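Local coordinates for fructose transport system repressor FruR (Pseudomonas putida, PDB 3O74), which probably regulates transcription as a LacI-family DNA-binding protein, both repressor and activator, with fructose 1-phosphate as its preferred effector, at residues B[220-233]-B[259-271]. Sequence-based numbering, arbitrary orientation.
Sequences LDFLPLPVNAMAQQ and HAVGRTFKQRISV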
ATOM      1  N   LEU B 220      11.714   8.310  -5.233  1.00 42.03           N
ATOM      2  CA  LEU B 220      13.170   8.227  -5.205  1.00 41.05           C
ATOM      3  C   LEU B 220      13.776   8.847  -6.466  1.00 45.65           C
ATOM      4  O   LEU B 220      14.933   9.270  -6.468  1.00 42.05           O
ATOM      5  CB  LEU B 220      13.627   6.773  -5.071  1.00 39.45           C
ATOM      6  CG  LEU B 220      14.259   6.340  -3.746  1.00 44.56           C
ATOM      7  CD1 LEU B 220      13.468   6.875  -2.563  1.00 46.08           C
ATOM      8  CD2 LEU B 220      14.388   4.822  -3.676  1.00 42.65           C
ATOM      9  N   ASP B 221      12.993   8.892  -7.541  1.00 44.39           N
ATOM     10  CA  ASP B 221      13.445   9.479  -8.797  1.00 45.03           C
ATOM     11  C   ASP B 221      13.621  10.992  -8.679  1.00 44.63           C
ATOM     12  O   ASP B 221      14.322  11.604  -9.481  1.00 42.13           O
ATOM     13  CB  ASP B 221      12.462   9.161  -9.929  1.00 47.97           C
ATOM     14  CG  ASP B 221      12.557   7.721 -10.406  1.00 54.77           C
ATOM     15  OD1 ASP B 221      13.686   7.226 -10.604  1.00 56.82           O
ATOM     16  OD2 ASP B 221      11.497   7.091 -10.599  1.00 59.83           O
ATOM     17  N   PHE B 222      12.976  11.583  -7.675  1.00 41.32           N
ATOM     18  CA  PHE B 222      12.980  13.031  -7.492  1.00 40.35           C
ATOM     19  C   PHE B 222      13.870  13.479  -6.333  1.00 43.18           C
ATOM     20  O   PHE B 222      14.068  14.678  -6.122  1.00 43.21           O
ATOM     21  CB  PHE B 222      11.557  13.540  -7.263  1.00 38.45           C
ATOM     22  CG  PHE B 222      10.621  13.260  -8.402  1.00 40.82           C
ATOM     23  CD1 PHE B 222      10.396  14.216  -9.379  1.00 45.25           C
ATOM     24  CD2 PHE B 222       9.960  12.048  -8.494  1.00 41.50           C
ATOM     25  CE1 PHE B 222       9.531  13.966 -10.431  1.00 46.29           C
ATOM     26  CE2 PHE B 222       9.096  11.791  -9.541  1.00 45.50           C
ATOM     27  CZ  PHE B 222       8.882  12.753 -10.511  1.00 47.09           C
ATOM     28  N   LEU B 223      14.380  12.517  -5.571  1.00 42.07           N
ATOM     29  CA  LEU B 223      15.295  12.817  -4.475  1.00 42.50           C
ATOM     30  C   LEU B 223      16.621  13.343  -5.003  1.00 43.56           C
ATOM     31  O   LEU B 223      17.187  12.774  -5.936  1.00 50.03           O
ATOM     32  CB  LEU B 223      15.564  11.571  -3.628  1.00 45.37           C
ATOM     33  CG  LEU B 223      14.658  11.275  -2.437  1.00 47.28           C
ATOM     34  CD1 LEU B 223      15.334  10.252  -1.544  1.00 48.56           C
ATOM     35  CD2 LEU B 223      14.364  12.545  -1.664  1.00 45.25           C
ATOM     36  N   PRO B 224      17.122  14.432  -4.403  1.00 47.21           N
ATOM     37  CA  PRO B 224      18.470  14.919  -4.711  1.00 48.40           C
ATOM     38  C   PRO B 224      19.493  13.876  -4.280  1.00 46.75           C
ATOM     39  O   PRO B 224      20.510  13.671  -4.943  1.00 47.24           O
ATOM     40  CB  PRO B 224      18.600  16.170  -3.838  1.00 49.74           C
ATOM     41  CG  PRO B 224      17.202  16.578  -3.535  1.00 48.14           C
ATOM     42  CD  PRO B 224      16.427  15.305  -3.445  1.00 44.52           C
ATOM     43  N   LEU B 225      19.207  13.222  -3.159  1.00 45.56           N
ATOM     44  CA  LEU B 225      20.015  12.120  -2.667  1.00 44.71           C
ATOM     45  C   LEU B 225      19.656  10.846  -3.419  1.00 47.49           C
ATOM     46  O   LEU B 225      18.563  10.306  -3.244  1.00 45.54           O
ATOM     47  CB  LEU B 225      19.775  11.934  -1.171  1.00 48.16           C
ATOM     48  CG  LEU B 225      20.500  10.779  -0.482  1.00 52.20           C
ATOM     49  CD1 LEU B 225      21.969  10.770  -0.867  1.00 56.98           C
ATOM     50  CD2 LEU B 225      20.334  10.878   1.025  1.00 52.21           C
ATOM     51  N   PRO B 226      20.574  10.363  -4.268  1.00 44.33           N
ATOM     52  CA  PRO B 226      20.312   9.170  -5.078  1.00 43.54           C
ATOM     53  C   PRO B 226      20.323   7.897  -4.238  1.00 43.73           C
ATOM     54  O   PRO B 226      21.198   7.720  -3.391  1.00 40.01           O
ATOM     55  CB  PRO B 226      21.478   9.159  -6.071  1.00 45.01           C
ATOM     56  CG  PRO B 226      22.577   9.879  -5.367  1.00 44.00           C
ATOM     57  CD  PRO B 226      21.910  10.928  -4.526  1.00 44.52           C
ATOM     58  N   VAL B 227      19.356   7.017  -4.481  1.00 38.03           N
ATOM     59  CA  VAL B 227      19.260   5.767  -3.740  1.00 35.35           C
ATOM     60  C   VAL B 227      19.179   4.568  -4.688  1.00 32.65           C
ATOM     61  O   VAL B 227      18.284   4.492  -5.528  1.00 33.90           O
ATOM     62  CB  VAL B 227      18.014   5.767  -2.825  1.00 29.22           C
ATOM     63  CG1 VAL B 227      17.887   4.443  -2.088  1.00 29.77           C
ATOM     64  CG2 VAL B 227      18.069   6.926  -1.841  1.00 29.03           C
ATOM     65  N   ASN B 228      20.116   3.635  -4.555  1.00 30.15           N
ATOM     66  CA  ASN B 228      20.044   2.384  -5.301  1.00 35.82           C
ATOM     67  C   ASN B 228      19.026   1.443  -4.666  1.00 34.67           C
ATOM     68  O   ASN B 228      18.982   1.299  -3.447  1.00 35.45           O
ATOM     69  CB  ASN B 228      21.413   1.714  -5.365  1.00 34.85           C
ATOM     70  CG  ASN B 228      22.347   2.391  -6.351  1.00 38.84           C
ATOM     71  OD1 ASN B 228      21.965   3.334  -7.044  1.00 35.65           O
ATOM     72  ND2 ASN B 228      23.573   1.905  -6.422  1.00 35.03           N
ATOM     73  N   ALA B 229      18.213   0.800  -5.496  1.00 32.37           N
ATOM     74  CA  ALA B 229      17.122  -0.028  -4.993  1.00 31.78           C
ATOM     75  C   ALA B 229      17.023  -1.381  -5.693  1.00 35.17           C
ATOM     76  O   ALA B 229      17.186  -1.478  -6.905  1.00 37.62           O
ATOM     77  CB  ALA B 229      15.802   0.723  -5.096  1.00 28.90           C
HETATM   78  N   MSE B 230      16.749  -2.422  -4.910  1.00 33.18           N
HETATM   79  CA  MSE B 230      16.532  -3.766  -5.437  1.00 28.70           C
HETATM   80  C   MSE B 230      15.055  -4.128  -5.302  1.00 30.30           C
HETATM   81  O   MSE B 230      14.607  -4.497  -4.221  1.00 26.66           O
HETATM   82  CB  MSE B 230      17.375  -4.776  -4.663  1.00 29.34           C
HETATM   83  CG  MSE B 230      18.844  -4.806  -5.046  1.00 36.64           C
HETATM   84 SE   MSE B 230      19.120  -5.724  -6.738  0.41 27.35          SE
HETATM   85  CE  MSE B 230      21.062  -5.777  -6.721  1.00 52.86           C
ATOM     86  N   ALA B 231      14.305  -4.025  -6.398  1.00 33.21           N
ATOM     87  CA  ALA B 231      12.859  -4.245  -6.369  1.00 29.88           C
ATOM     88  C   ALA B 231      12.454  -5.681  -6.721  1.00 28.34           C
ATOM     89  O   ALA B 231      13.089  -6.329  -7.546  1.00 30.49           O
ATOM     90  CB  ALA B 231      12.158  -3.255  -7.288  1.00 32.18           C
ATOM     91  N   GLN B 232      11.384  -6.164  -6.093  1.00 31.25           N
ATOM     92  CA  GLN B 232      10.832  -7.476  -6.405  1.00 29.72           C
ATOM     93  C   GLN B 232      10.157  -7.461  -7.765  1.00 30.52           C
ATOM     94  O   GLN B 232       9.585  -6.450  -8.167  1.00 31.01           O
ATOM     95  CB  GLN B 232       9.784  -7.885  -5.366  1.00 33.36           C
ATOM     96  CG  GLN B 232      10.280  -8.009  -3.936  1.00 41.56           C
ATOM     97  CD  GLN B 232       9.195  -8.522  -2.999  1.00 45.17           C
ATOM     98  OE1 GLN B 232       8.395  -9.381  -3.370  1.00 49.34           O
ATOM     99  NE2 GLN B 232       9.168  -7.999  -1.779  1.00 45.89           N
ATOM    100  N   GLN B 233      10.211  -8.588  -8.467  1.00 26.38           N
ATOM    101  CA  GLN B 233       9.370  -8.780  -9.639  1.00 29.12           C
ATOM    102  C   GLN B 233       8.032  -9.333  -9.151  1.00 28.81           C
ATOM    103  O   GLN B 233       7.795 -10.542  -9.194  1.00 24.34           O
ATOM    104  CB  GLN B 233      10.030  -9.730 -10.644  1.00 28.34           C
ATOM    105  CG  GLN B 233      11.397  -9.257 -11.139  1.00 33.88           C
ATOM    106  CD  GLN B 233      11.947 -10.090 -12.287  1.00 41.07           C
ATOM    107  OE1 GLN B 233      11.523  -9.948 -13.433  1.00 51.26           O
ATOM    108  NE2 GLN B 233      12.908 -10.955 -11.983  1.00 33.81           N
ATOM    109  N   HIS B 259      11.283 -21.523  -4.596  1.00 24.16           N
ATOM    110  CA  HIS B 259      11.391 -20.964  -5.939  1.00 27.17           C
ATOM    111  C   HIS B 259      11.804 -19.506  -5.822  1.00 27.46           C
ATOM    112  O   HIS B 259      11.049 -18.681  -5.314  1.00 26.38           O
ATOM    113  CB  HIS B 259      10.059 -21.068  -6.683  1.00 22.41           C
ATOM    114  CG  HIS B 259       9.568 -22.473  -6.846  1.00 26.72           C
ATOM    115  ND1 HIS B 259       9.017 -23.188  -5.809  1.00 30.92           N
ATOM    116  CD2 HIS B 259       9.553 -23.290  -7.926  1.00 36.82           C
ATOM    117  CE1 HIS B 259       8.681 -24.394  -6.243  1.00 32.07           C
ATOM    118  NE2 HIS B 259       8.993 -24.480  -7.516  1.00 39.05           N
ATOM    119  N   ALA B 260      13.009 -19.194  -6.281  1.00 25.57           N
ATOM    120  CA  ALA B 260      13.559 -17.855  -6.121  1.00 30.41           C
ATOM    121  C   ALA B 260      13.458 -17.037  -7.399  1.00 32.60           C
ATOM    122  O   ALA B 260      13.826 -17.503  -8.471  1.00 41.71           O
ATOM    123  CB  ALA B 260      15.007 -17.926  -5.644  1.00 28.41           C
ATOM    124  N   VAL B 261      12.965 -15.811  -7.271  1.00 32.53           N
ATOM    125  CA  VAL B 261      12.878 -14.894  -8.401  1.00 33.10           C
ATOM    126  C   VAL B 261      13.847 -13.741  -8.198  1.00 31.51           C
ATOM    127  O   VAL B 261      13.882 -13.132  -7.127  1.00 27.84           O
ATOM    128  CB  VAL B 261      11.457 -14.331  -8.551  1.00 34.50           C
ATOM    129  CG1 VAL B 261      11.379 -13.364  -9.731  1.00 31.14           C
ATOM    130  CG2 VAL B 261      10.455 -15.456  -8.704  1.00 33.25           C
ATOM    131  N   GLY B 262      14.632 -13.438  -9.228  1.00 29.68           N
ATOM    132  CA  GLY B 262      15.596 -12.353  -9.146  1.00 27.36           C
ATOM    133  C   GLY B 262      14.934 -11.006  -8.912  1.00 25.92           C
ATOM    134  O   GLY B 262      13.812 -10.764  -9.361  1.00 25.35           O
ATOM    135  N   ARG B 263      15.627 -10.129  -8.194  1.00 24.66           N
ATOM    136  CA  ARG B 263      15.191  -8.749  -8.048  1.00 32.06           C
ATOM    137  C   ARG B 263      15.770  -7.902  -9.179  1.00 32.71           C
ATOM    138  O   ARG B 263      16.814  -8.233  -9.736  1.00 33.49           O
ATOM    139  CB  ARG B 263      15.629  -8.187  -6.694  1.00 32.01           C
ATOM    140  CG  ARG B 263      14.879  -8.774  -5.505  1.00 32.91           C
ATOM    141  CD  ARG B 263      15.299  -8.129  -4.189  1.00 34.77           C
ATOM    142  NE  ARG B 263      14.496  -8.627  -3.075  1.00 33.96           N
ATOM    143  CZ  ARG B 263      13.462  -7.979  -2.547  1.00 35.47           C
ATOM    144  NH1 ARG B 263      13.110  -6.792  -3.019  1.00 34.73           N
ATOM    145  NH2 ARG B 263      12.785  -8.513  -1.539  1.00 35.02           N
ATOM    146  N   THR B 264      15.091  -6.812  -9.526  1.00 33.26           N
ATOM    147  CA  THR B 264      15.613  -5.897 -10.535  1.00 39.44           C
ATOM    148  C   THR B 264      16.408  -4.776  -9.869  1.00 39.40           C
ATOM    149  O   THR B 264      15.996  -4.236  -8.840  1.00 35.61           O
ATOM    150  CB  THR B 264      14.499  -5.319 -11.421  1.00 44.73           C
ATOM    151  OG1 THR B 264      13.519  -4.669 -10.603  1.00 49.30           O
ATOM    152  CG2 THR B 264      13.830  -6.435 -12.213  1.00 45.79           C
ATOM    153  N   PHE B 265      17.557  -4.445 -10.447  1.00 43.32           N
ATOM    154  CA  PHE B 265      18.428  -3.424  -9.877  1.00 45.65           C
ATOM    155  C   PHE B 265      18.081  -2.047 -10.439  1.00 46.85           C
ATOM    156  O   PHE B 265      18.138  -1.824 -11.651  1.00 43.81           O
ATOM    157  CB  PHE B 265      19.895  -3.759 -10.156  1.00 50.27           C
ATOM    158  CG  PHE B 265      20.866  -3.119  -9.196  1.00 54.52           C
ATOM    159  CD1 PHE B 265      22.198  -3.503  -9.180  1.00 56.98           C
ATOM    160  CD2 PHE B 265      20.448  -2.140  -8.309  1.00 58.15           C
ATOM    161  CE1 PHE B 265      23.096  -2.921  -8.303  1.00 57.85           C
ATOM    162  CE2 PHE B 265      21.343  -1.555  -7.428  1.00 59.59           C
ATOM    163  CZ  PHE B 265      22.668  -1.946  -7.426  1.00 57.62           C
ATOM    164  N   LYS B 266      17.702  -1.133  -9.553  1.00 45.19           N
ATOM    165  CA  LYS B 266      17.439   0.246  -9.937  1.00 45.95           C
ATOM    166  C   LYS B 266      18.572   1.120  -9.424  1.00 51.82           C
ATOM    167  O   LYS B 266      18.597   1.486  -8.250  1.00 50.45           O
ATOM    168  CB  LYS B 266      16.112   0.730  -9.357  1.00 50.52           C
ATOM    169  CG  LYS B 266      15.848   2.209  -9.607  1.00 56.63           C
ATOM    170  CD  LYS B 266      15.566   2.486 -11.077  1.00 60.17           C
ATOM    171  CE  LYS B 266      15.798   3.951 -11.416  1.00 61.85           C
ATOM    172  NZ  LYS B 266      14.614   4.594 -12.054  1.00 63.53           N
ATOM    173  N   GLN B 267      19.518   1.439 -10.299  1.00 57.27           N
ATOM    174  CA  GLN B 267      20.658   2.262  -9.915  1.00 61.37           C
ATOM    175  C   GLN B 267      20.404   3.728 -10.199  1.00 60.74           C
ATOM    176  O   GLN B 267      20.091   4.113 -11.326  1.00 65.27           O
ATOM    177  CB  GLN B 267      21.937   1.806 -10.615  1.00 65.53           C
ATOM    178  CG  GLN B 267      22.621   0.610  -9.959  1.00 70.65           C
ATOM    179  CD  GLN B 267      23.965   0.294 -10.588  1.00 78.40           C
ATOM    180  OE1 GLN B 267      24.043  -0.152 -11.737  1.00 81.41           O
ATOM    181  NE2 GLN B 267      25.035   0.532  -9.839  1.00 79.58           N
ATOM    182  N   ARG B 268      20.538   4.540  -9.161  1.00 55.35           N
ATOM    183  CA  ARG B 268      20.357   5.974  -9.284  1.00 49.64           C
ATOM    184  C   ARG B 268      21.661   6.682  -8.946  1.00 49.50           C
ATOM    185  O   ARG B 268      21.815   7.875  -9.195  1.00 46.68           O
ATOM    186  CB  ARG B 268      19.225   6.438  -8.371  1.00 49.59           C
ATOM    187  CG  ARG B 268      17.909   5.750  -8.671  1.00 51.69           C
ATOM    188  CD  ARG B 268      16.875   6.040  -7.608  1.00 54.13           C
ATOM    189  NE  ARG B 268      15.825   5.026  -7.595  1.00 58.64           N
ATOM    190  CZ  ARG B 268      14.562   5.263  -7.920  1.00 60.28           C
ATOM    191  NH1 ARG B 268      14.189   6.483  -8.271  1.00 65.49           N
ATOM    192  NH2 ARG B 268      13.668   4.288  -7.886  1.00 57.64           N
ATOM    193  N   ILE B 269      22.601   5.933  -8.381  1.00 50.34           N
ATOM    194  CA  ILE B 269      23.913   6.472  -8.061  1.00 55.19           C
ATOM    195  C   ILE B 269      24.865   6.301  -9.241  1.00 65.44           C
ATOM    196  O   ILE B 269      25.175   5.179  -9.640  1.00 69.05           O
ATOM    197  CB  ILE B 269      24.511   5.800  -6.812  1.00 49.81           C
ATOM    198  CG1 ILE B 269      23.589   6.000  -5.606  1.00 43.17           C
ATOM    199  CG2 ILE B 269      25.901   6.349  -6.528  1.00 48.74           C
ATOM    200  CD1 ILE B 269      24.118   5.394  -4.322  1.00 44.66           C
ATOM    201  N   SER B 270      25.328   7.420  -9.790  1.00 73.10           N
ATOM    202  CA  SER B 270      26.189   7.396 -10.969  1.00 80.01           C
ATOM    203  C   SER B 270      27.485   6.635 -10.710  1.00 82.84           C
ATOM    204  O   SER B 270      28.141   6.832  -9.685  1.00 82.25           O
ATOM    205  CB  SER B 270      26.496   8.818 -11.444  1.00 82.73           C
ATOM    206  OG  SER B 270      27.269   9.524 -10.490  1.00 85.05           O
ATOM    207  N   VAL B 271      27.855   5.775 -11.654  1.00 84.67           N
ATOM    208  CA  VAL B 271      29.025   4.919 -11.500  1.00 87.35           C
ATOM    209  C   VAL B 271      29.984   5.085 -12.674  1.00 87.62           C
ATOM    210  O   VAL B 271      31.198   4.946 -12.522  1.00 88.46           O
ATOM    211  CB  VAL B 271      28.619   3.436 -11.391  1.00 91.62           C
ATOM    212  CG1 VAL B 271      27.974   2.965 -12.688  1.00 92.29           C
ATOM    213  CG2 VAL B 271      29.826   2.575 -11.045  1.00 94.40           C
TER
HETATM  214  O   HOH W   1      25.487   2.849  -8.211  1.00 53.11           O
HETATM  215  O   HOH W   2      10.518  -4.659 -10.711  1.00 50.93           O
HETATM  216  O   HOH W   3      11.792 -10.694  -7.212  1.00 26.02           O
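Strand 227-231 pairs antiparallel with strand 264-266 at the edge of one lobe of the LacI-type, periplasmic-binding-protein-like fold; the contact includes two of the crossings between lobes, after 227-231 and before 264-266. Ala-229 and Lys-266, and Ala-231 and Thr-264, form hydrogen-bonded pairs, with Lys-266 N to Ala-229 O at 2.7 Å. Between them lies the non-hydrogen-bonded pair of selenomethionine Met-230 and Phe-265, facing helix 104-116. Bent at chi2 (-76°), Met-230 lays CE over one face of the Phe-265 ring, 3.7 Å from its centroid, while SE approaches obliquely; Gln-267 CG lies against the opposite face, offset toward its rim. Past the end of strand 264-266, Arg-268 N (2.8 Å) and Ile-269 N (3.0 Å) both donate to Asn-228 OD1, fixing the chain where it turns away; Asn-228 ND2 binds Ser-114 OG and a water that also donates to Ile-269 O. On the face of Ala-229 and Lys-266, Asp-221 OD1 takes a salt bridge from Lys-266 NZ at 3.1 Å, on the syn side; the Arg-268 NH1 bridge is modelled doubtfully short. Leu-220 CB sits over the centre of one face of the Arg-268 guanidinium, Lys-266 CE over the other, and Asp-216 holds NH2. Toward the crossings, Arg-263 is anchored by Asp-104, and its NH1 also reaches Met-230 O at 3.0 Å while Gln-232 CG lies over its guanidinium. Last comes Gln-233, N-cap of helix 234-250: its NE2 donates to Gly-262 O at 2.8 Å, in its own amide plane but 39° above that of the carbonyl.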